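Long-range contacts in oligopeptide-binding protein AppA (Bacillus subtilis, PDB 1XOC), which binds oligopeptides outside the cell membrane for an ABC permease that serves sporulation and genetic competence: residues T57-K62 with A152-A157; D145-N150 with S422-Q427. All coordinates share one frame; numbering follows the deposited sequence.

Interaction 1: residues T57-K62 with A152-A157; sequences TKTDEK and ALDSTA
A short edge strand meets the last turn of a helix in this buried, largely polar contact, in which Thr-57 and Thr-59 of strand 57-59 face Leu-153 and Asp-154 near the end of helix 147-155. The backbone link is modest: Thr-57 N gives a weak hydrogen bond to Leu-153 O at 3.3 Å. Thr-57 OG1 lies between its own backbone N and carbonyl carbon (chi1 58°), which turns the hydroxyl in against the helix, 3.2 Å from Leu-153 CB, while the methyl CG2 rests 4.0 Å from that same CB. Further along the strand, Thr-59 OG1 donates to Asp-154 OD1 at 2.6 Å, reaching the oxygen almost in line with its C-O bond. Two waters fill out the join: water 1 donates to both Thr-57 O and Asp-154 O, and water 2 accepts from Thr-59 N and gives a weak bond to Asp-154 OD1. OD1 also bonds to the backbone of the bound peptide, so a single carboxylate oxygen ties strand, helix and ligand together. Were Asp-154 an alanine, the Thr-59 hydroxyl and the peptide backbone would probably lose their shared acceptor. Ser-155 OG bonds weakly to the peptide backbone and Thr-59 packs on it, so strand and helix end form part of the peptide-binding site of a family 5 solute-binding protein.

Interaction 2: residues D145-N150 with S422-Q427; sequences DGNFYN and STFPDQ
The Phe-424 ring packs against the first turn of helix 147-155, with Gly-146 O over the centre of one face, 3.9 Å above the plane, and Asn-147 OD1 at the edge, 3.7 Å from Phe-424 CD2. The Asn-150 side chain approaches obliquely, its CB 3.5 Å from Phe-424 CD1, and its amide runs nearly parallel to the ring, the planes 8° apart. That of Asn-147 stands almost upright to it, at 88°. Phe-424 extends its ring from the loop to the helix start because its chi1 of -177° sets CG opposite the backbone N. Gly-146 suits this close fit, since a CB there would collide with Phe-424 CZ. Both amides are fixed from within the turn: Asn-150 ND2 donates to Gly-146 O, which also takes Asn-150 N from the opposite face of its plane, and Asn-147 ND2 donates to the syn lone pair of Asp-145 OD2 at 3.0 Å. Asn-147 ND2 also makes a weak, bent bond to Asp-426 OD1 at 2.7 Å, while Asn-147 OD1 accepts from Asn-151. The carboxylates of Asp-145 and Asp-426 come within 4.4 Å (OD2 to OD1), but Lys-458 forms a salt bridge to each and probably offsets their repulsion. Water 3 joins Asn-147 OD1 to Asp-426 O, and water 4 connects Asn-150 O with Thr-423 OG1. Asp-145 OD2 caps Asn-147 N and Asp-426 OD2 bonds to Tyr-428 N, so the contact joins two capped helix starts, those of helices 147-155 and 428-431, beside the peptide-binding site, where Ser-422 and Thr-423 hold the peptide backbone.

Overall arrangement
Both interactions draw on helix 147-155: interaction 2 uses its start and interaction 1 its end, and their centres lie 11 Å apart. The helix itself carries the connection, with Ala-152 N probably hydrogen-bonded to Asn-147 O (2.9 Å). The two contacts also touch directly, Thr-423 OG1 packing 3.8 Å from Thr-59 OG1, which brings the 422-427 loop beside the 57-59 strand. The bound peptide meets both: its backbone is hydrogen-bonded by Asp-154 and, weakly, by Ser-155 on the side of interaction 1, and by Ser-422 and Thr-423 on that of interaction 2. One helix thus joins an edge strand and a loop far apart in sequence around a shared ligand, consistent with a peptide held between the lobes of a periplasmic-binding-protein fold.

Interaction 1: residues T57-K62 with A152-A157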
ATOM      1  N   THR A  57      -6.568  -0.939  17.161  1.00 27.15           N
ATOM      2  CA  THR A  57      -7.832  -0.868  16.418  1.00 28.36           C
ATOM      3  C   THR A  57      -7.718  -1.632  15.121  1.00 28.39           C
ATOM      4  O   THR A  57      -6.609  -2.036  14.728  1.00 28.69           O
ATOM      5  CB  THR A  57      -8.229   0.567  16.068  1.00 28.78           C
ATOM      6  OG1 THR A  57      -7.163   1.145  15.290  1.00 29.03           O
ATOM      7  CG2 THR A  57      -8.514   1.401  17.324  1.00 29.54           C
ATOM      8  N   LYS A  58      -8.812  -1.779  14.408  1.00 30.20           N
ATOM      9  CA  LYS A  58      -8.885  -2.489  13.144  1.00 31.73           C
ATOM     10  C   LYS A  58      -9.972  -1.836  12.319  1.00 31.62           C
ATOM     11  O   LYS A  58     -11.059  -1.562  12.830  1.00 31.46           O
ATOM     12  CB  LYS A  58      -9.235  -3.956  13.411  1.00 33.30           C
ATOM     13  CG  LYS A  58      -9.361  -4.848  12.234  1.00 36.31           C
ATOM     14  CD  LYS A  58      -9.854  -6.250  12.684  1.00 38.12           C
ATOM     15  CE  LYS A  58      -8.742  -7.194  13.063  1.00 43.31           C
ATOM     16  NZ  LYS A  58      -9.283  -8.515  13.580  1.00 42.17           N
ATOM     17  N   THR A  59      -9.695  -1.563  11.054  1.00 31.58           N
ATOM     18  CA  THR A  59     -10.676  -0.977  10.163  1.00 31.35           C
ATOM     19  C   THR A  59     -11.377  -2.104   9.424  1.00 31.46           C
ATOM     20  O   THR A  59     -10.722  -2.974   8.803  1.00 31.27           O
ATOM     21  CB  THR A  59     -10.053   0.081   9.227  1.00 31.79           C
ATOM     22  OG1 THR A  59      -9.608   1.192  10.019  1.00 33.26           O
ATOM     23  CG2 THR A  59     -11.008   0.568   8.196  1.00 31.95           C
ATOM     24  N   ASP A  60     -12.702  -2.136   9.550  1.00 31.34           N
ATOM     25  CA  ASP A  60     -13.470  -3.247   9.038  1.00 32.78           C
ATOM     26  C   ASP A  60     -13.801  -3.103   7.554  1.00 31.52           C
ATOM     27  O   ASP A  60     -13.351  -2.155   6.886  1.00 30.57           O
ATOM     28  CB  ASP A  60     -14.691  -3.510   9.914  1.00 32.65           C
ATOM     29  CG  ASP A  60     -15.772  -2.515   9.725  1.00 32.79           C
ATOM     30  OD1 ASP A  60     -15.668  -1.675   8.810  1.00 31.37           O
ATOM     31  OD2 ASP A  60     -16.794  -2.564  10.478  1.00 35.70           O
ATOM     32  N   GLU A  61     -14.525  -4.088   7.028  1.00 32.87           N
ATOM     33  CA  GLU A  61     -14.822  -4.129   5.590  1.00 34.40           C
ATOM     34  C   GLU A  61     -15.695  -2.983   5.079  1.00 35.86           C
ATOM     35  O   GLU A  61     -15.749  -2.733   3.871  1.00 36.63           O
ATOM     36  CB  GLU A  61     -15.423  -5.478   5.195  1.00 35.56           C
ATOM     37  CG  GLU A  61     -16.851  -5.709   5.631  1.00 36.88           C
ATOM     38  CD  GLU A  61     -17.022  -6.080   7.105  1.00 39.47           C
ATOM     39  OE1 GLU A  61     -18.182  -6.318   7.493  1.00 41.81           O
ATOM     40  OE2 GLU A  61     -16.034  -6.157   7.876  1.00 37.96           O
ATOM     41  N   LYS A  62     -16.360  -2.272   5.996  1.00 35.88           N
ATOM     42  CA  LYS A  62     -17.093  -1.039   5.673  1.00 36.32           C
ATOM     43  C   LYS A  62     -16.256   0.230   5.916  1.00 35.18           C
ATOM     44  O   LYS A  62     -16.726   1.347   5.727  1.00 33.74           O
ATOM     45  CB  LYS A  62     -18.399  -0.977   6.455  1.00 36.72           C
ATOM     46  CG  LYS A  62     -19.219  -2.252   6.351  1.00 38.74           C
ATOM     47  CD  LYS A  62     -20.677  -1.996   6.677  1.00 40.28           C
ATOM     48  CE  LYS A  62     -21.462  -1.414   5.472  1.00 43.93           C
ATOM     49  NZ  LYS A  62     -22.848  -0.886   5.803  1.00 43.75           N
ATOM     50  N   ALA A 152      -2.886   5.572  12.600  1.00 29.64           N
ATOM     51  CA  ALA A 152      -1.792   5.099  13.434  1.00 29.80           C
ATOM     52  C   ALA A 152      -2.222   3.920  14.276  1.00 29.40           C
ATOM     53  O   ALA A 152      -1.497   2.924  14.401  1.00 28.90           O
ATOM     54  CB  ALA A 152      -1.192   6.198  14.332  1.00 30.57           C
ATOM     55  N   LEU A 153      -3.408   4.015  14.879  1.00 29.57           N
ATOM     56  CA  LEU A 153      -3.892   2.964  15.789  1.00 29.24           C
ATOM     57  C   LEU A 153      -4.100   1.606  15.120  1.00 29.60           C
ATOM     58  O   LEU A 153      -3.955   0.562  15.786  1.00 31.01           O
ATOM     59  CB  LEU A 153      -5.195   3.418  16.507  1.00 28.69           C
ATOM     60  CG  LEU A 153      -4.946   4.555  17.465  1.00 28.40           C
ATOM     61  CD1 LEU A 153      -6.289   5.001  18.047  1.00 29.20           C
ATOM     62  CD2 LEU A 153      -4.012   4.227  18.564  1.00 30.25           C
ATOM     63  N   ASP A 154      -4.493   1.587  13.855  1.00 30.64           N
ATOM     64  CA  ASP A 154      -4.754   0.295  13.215  1.00 31.38           C
ATOM     65  C   ASP A 154      -3.549  -0.166  12.410  1.00 31.71           C
ATOM     66  O   ASP A 154      -3.552  -1.295  11.948  1.00 33.05           O
ATOM     67  CB  ASP A 154      -6.007   0.246  12.364  1.00 34.63           C
ATOM     68  CG  ASP A 154      -6.033   1.245  11.287  1.00 36.76           C
ATOM     69  OD1 ASP A 154      -7.015   1.214  10.492  1.00 45.37           O
ATOM     70  OD2 ASP A 154      -5.146   2.114  11.224  1.00 42.85           O
ATOM     71  N   SER A 155      -2.567   0.710  12.238  1.00 31.35           N
ATOM     72  CA  SER A 155      -1.355   0.395  11.428  1.00 31.60           C
ATOM     73  C   SER A 155      -0.157  -0.041  12.222  1.00 32.20           C
ATOM     74  O   SER A 155       0.809  -0.593  11.646  1.00 34.07           O
ATOM     75  CB  SER A 155      -0.966   1.620  10.624  1.00 32.88           C
ATOM     76  OG  SER A 155      -2.024   1.995   9.772  1.00 35.53           O
ATOM     77  N   THR A 156      -0.200   0.175  13.536  1.00 30.13           N
ATOM     78  CA  THR A 156       0.937  -0.037  14.400  1.00 29.38           C
ATOM     79  C   THR A 156       0.864  -1.381  15.138  1.00 29.81           C
ATOM     80  O   THR A 156       0.130  -1.541  16.117  1.00 30.08           O
ATOM     81  CB  THR A 156       1.122   1.089  15.391  1.00 28.71           C
ATOM     82  OG1 THR A 156       1.069   2.335  14.689  1.00 28.15           O
ATOM     83  CG2 THR A 156       2.474   0.977  16.163  1.00 30.47           C
ATOM     84  N   ALA A 157       1.638  -2.336  14.625  1.00 28.85           N
ATOM     85  CA  ALA A 157       1.751  -3.657  15.251  1.00 29.61           C
ATOM     86  C   ALA A 157       2.470  -3.566  16.570  1.00 29.92           C
ATOM     87  O   ALA A 157       3.562  -3.007  16.624  1.00 30.85           O
ATOM     88  CB  ALA A 157       2.516  -4.625  14.338  1.00 30.09           C
TER
HETATM   89  O   HOH W   1      -5.558  -3.200  12.410  1.00 24.56           O
HETATM   90  O   HOH W   2      -6.951  -2.180  10.098  1.00 21.59           O

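Interaction 2: residues D145-N150 with S422-Q427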
ATOM      1  N   ASP A 145      -4.714  15.928  14.451  1.00 28.91           N
ATOM      2  CA  ASP A 145      -4.531  15.252  13.179  1.00 29.14           C
ATOM      3  C   ASP A 145      -5.270  13.934  13.214  1.00 27.90           C
ATOM      4  O   ASP A 145      -4.915  13.004  13.962  1.00 29.08           O
ATOM      5  CB  ASP A 145      -3.030  15.063  12.922  1.00 28.77           C
ATOM      6  CG  ASP A 145      -2.708  14.474  11.537  1.00 30.90           C
ATOM      7  OD1 ASP A 145      -1.528  14.589  11.157  1.00 33.51           O
ATOM      8  OD2 ASP A 145      -3.608  13.943  10.854  1.00 31.41           O
ATOM      9  N   GLY A 146      -6.319  13.854  12.401  1.00 28.36           N
ATOM     10  CA  GLY A 146      -7.131  12.643  12.310  1.00 29.62           C
ATOM     11  C   GLY A 146      -6.400  11.397  11.856  1.00 29.53           C
ATOM     12  O   GLY A 146      -6.899  10.273  12.021  1.00 30.34           O
ATOM     13  N   ASN A 147      -5.205  11.547  11.300  1.00 31.24           N
ATOM     14  CA  ASN A 147      -4.411  10.372  10.973  1.00 31.89           C
ATOM     15  C   ASN A 147      -4.033   9.533  12.178  1.00 31.80           C
ATOM     16  O   ASN A 147      -3.744   8.336  12.044  1.00 32.34           O
ATOM     17  CB  ASN A 147      -3.142  10.728  10.206  1.00 33.02           C
ATOM     18  CG  ASN A 147      -3.407  10.935   8.779  1.00 37.57           C
ATOM     19  OD1 ASN A 147      -3.469   9.960   8.007  1.00 41.57           O
ATOM     20  ND2 ASN A 147      -3.615  12.186   8.394  1.00 39.76           N
ATOM     21  N   PHE A 148      -3.992  10.142  13.360  1.00 30.65           N
ATOM     22  CA  PHE A 148      -3.608   9.368  14.513  1.00 30.22           C
ATOM     23  C   PHE A 148      -4.674   8.327  14.847  1.00 29.50           C
ATOM     24  O   PHE A 148      -4.392   7.115  14.849  1.00 30.02           O
ATOM     25  CB  PHE A 148      -3.243  10.206  15.754  1.00 30.48           C
ATOM     26  CG  PHE A 148      -2.864   9.351  16.901  1.00 29.32           C
ATOM     27  CD1 PHE A 148      -1.663   8.677  16.921  1.00 30.59           C
ATOM     28  CD2 PHE A 148      -3.751   9.083  17.900  1.00 30.78           C
ATOM     29  CE1 PHE A 148      -1.359   7.839  17.959  1.00 31.58           C
ATOM     30  CE2 PHE A 148      -3.429   8.229  18.912  1.00 30.48           C
ATOM     31  CZ  PHE A 148      -2.237   7.605  18.930  1.00 32.28           C
ATOM     32  N   TYR A 149      -5.883   8.774  15.178  1.00 29.68           N
ATOM     33  CA  TYR A 149      -6.919   7.819  15.521  1.00 29.77           C
ATOM     34  C   TYR A 149      -7.214   6.862  14.357  1.00 29.53           C
ATOM     35  O   TYR A 149      -7.476   5.676  14.558  1.00 28.86           O
ATOM     36  CB  TYR A 149      -8.192   8.577  15.951  1.00 31.10           C
ATOM     37  CG  TYR A 149      -9.328   7.652  16.326  1.00 30.82           C
ATOM     38  CD1 TYR A 149     -10.273   7.276  15.382  1.00 30.56           C
ATOM     39  CD2 TYR A 149      -9.407   7.089  17.593  1.00 32.32           C
ATOM     40  CE1 TYR A 149     -11.293   6.388  15.711  1.00 33.27           C
ATOM     41  CE2 TYR A 149     -10.424   6.179  17.920  1.00 32.07           C
ATOM     42  CZ  TYR A 149     -11.357   5.859  16.969  1.00 33.72           C
ATOM     43  OH  TYR A 149     -12.379   4.992  17.268  1.00 37.29           O
ATOM     44  N   ASN A 150      -7.211   7.396  13.129  1.00 30.30           N
ATOM     45  CA  ASN A 150      -7.818   6.675  12.006  1.00 30.20           C
ATOM     46  C   ASN A 150      -6.819   5.844  11.245  1.00 30.89           C
ATOM     47  O   ASN A 150      -7.202   4.963  10.487  1.00 33.20           O
ATOM     48  CB  ASN A 150      -8.564   7.626  11.061  1.00 31.19           C
ATOM     49  CG  ASN A 150      -9.778   8.238  11.701  1.00 32.24           C
ATOM     50  OD1 ASN A 150     -10.825   7.592  11.802  1.00 32.22           O
ATOM     51  ND2 ASN A 150      -9.658   9.489  12.141  1.00 30.52           N
ATOM     52  N   SER A 422      -4.531   4.440   2.086  1.00 31.85           N
ATOM     53  CA  SER A 422      -4.984   4.538   3.459  1.00 33.05           C
ATOM     54  C   SER A 422      -6.507   4.567   3.504  1.00 32.85           C
ATOM     55  O   SER A 422      -7.161   5.155   2.621  1.00 33.34           O
ATOM     56  CB  SER A 422      -4.455   5.814   4.098  1.00 33.50           C
ATOM     57  OG  SER A 422      -4.803   5.816   5.465  0.70 37.19           O
ATOM     58  N   THR A 423      -7.080   3.987   4.556  1.00 32.50           N
ATOM     59  CA  THR A 423      -8.532   4.012   4.751  1.00 32.49           C
ATOM     60  C   THR A 423      -9.019   5.362   5.255  1.00 33.46           C
ATOM     61  O   THR A 423     -10.219   5.649   5.224  1.00 33.16           O
ATOM     62  CB  THR A 423      -9.026   2.892   5.728  1.00 32.21           C
ATOM     63  OG1 THR A 423      -8.373   3.025   6.979  1.00 30.08           O
ATOM     64  CG2 THR A 423      -8.717   1.520   5.188  1.00 33.20           C
ATOM     65  N   PHE A 424      -8.094   6.168   5.770  1.00 33.48           N
ATOM     66  CA  PHE A 424      -8.369   7.552   6.126  1.00 34.00           C
ATOM     67  C   PHE A 424      -7.743   8.418   5.063  1.00 34.04           C
ATOM     68  O   PHE A 424      -6.534   8.416   4.870  1.00 35.28           O
ATOM     69  CB  PHE A 424      -7.801   7.904   7.492  1.00 34.06           C
ATOM     70  CG  PHE A 424      -8.109   9.293   7.928  1.00 33.95           C
ATOM     71  CD1 PHE A 424      -9.390   9.621   8.302  1.00 31.73           C
ATOM     72  CD2 PHE A 424      -7.126  10.275   7.936  1.00 35.00           C
ATOM     73  CE1 PHE A 424      -9.714  10.921   8.715  1.00 35.00           C
ATOM     74  CE2 PHE A 424      -7.450  11.580   8.334  1.00 34.69           C
ATOM     75  CZ  PHE A 424      -8.734  11.887   8.720  1.00 35.26           C
ATOM     76  N   PRO A 425      -8.572   9.158   4.329  1.00 34.75           N
ATOM     77  CA  PRO A 425      -8.098   9.841   3.131  1.00 35.70           C
ATOM     78  C   PRO A 425      -7.287  11.091   3.469  1.00 36.95           C
ATOM     79  O   PRO A 425      -7.842  12.072   3.949  1.00 38.23           O
ATOM     80  CB  PRO A 425      -9.405  10.186   2.410  1.00 35.75           C
ATOM     81  CG  PRO A 425     -10.363  10.411   3.511  1.00 34.41           C
ATOM     82  CD  PRO A 425     -10.009   9.389   4.557  1.00 34.34           C
ATOM     83  N   ASP A 426      -5.974  11.034   3.242  1.00 38.07           N
ATOM     84  CA  ASP A 426      -5.078  12.188   3.464  1.00 38.33           C
ATOM     85  C   ASP A 426      -3.829  11.970   2.569  1.00 38.73           C
ATOM     86  O   ASP A 426      -3.049  10.995   2.753  1.00 40.44           O
ATOM     87  CB  ASP A 426      -4.720  12.375   4.967  1.00 39.12           C
ATOM     88  CG  ASP A 426      -3.798  13.605   5.236  1.00 40.71           C
ATOM     89  OD1 ASP A 426      -3.550  13.981   6.433  1.00 45.99           O
ATOM     90  OD2 ASP A 426      -3.341  14.228   4.251  1.00 46.46           O
ATOM     91  N   GLN A 427      -3.672  12.881   1.602  1.00 37.31           N
ATOM     92  CA  GLN A 427      -2.646  12.837   0.559  1.00 36.12           C
ATOM     93  C   GLN A 427      -1.286  13.342   1.029  1.00 34.34           C
ATOM     94  O   GLN A 427      -0.314  13.267   0.286  1.00 33.97           O
ATOM     95  CB  GLN A 427      -3.073  13.730  -0.610  1.00 37.10           C
ATOM     96  CG  GLN A 427      -4.402  13.376  -1.247  1.00 40.34           C
ATOM     97  CD  GLN A 427      -4.471  11.962  -1.639  1.00 43.06           C
ATOM     98  OE1 GLN A 427      -5.428  11.249  -1.285  1.00 50.24           O
ATOM     99  NE2 GLN A 427      -3.444  11.501  -2.348  1.00 44.17           N
TER
HETATM  100  O   HOH W   3      -3.066   9.110   4.897  1.00 47.84           O
HETATM  101  O   HOH W   4      -9.380   3.835   9.186  1.00 23.83           O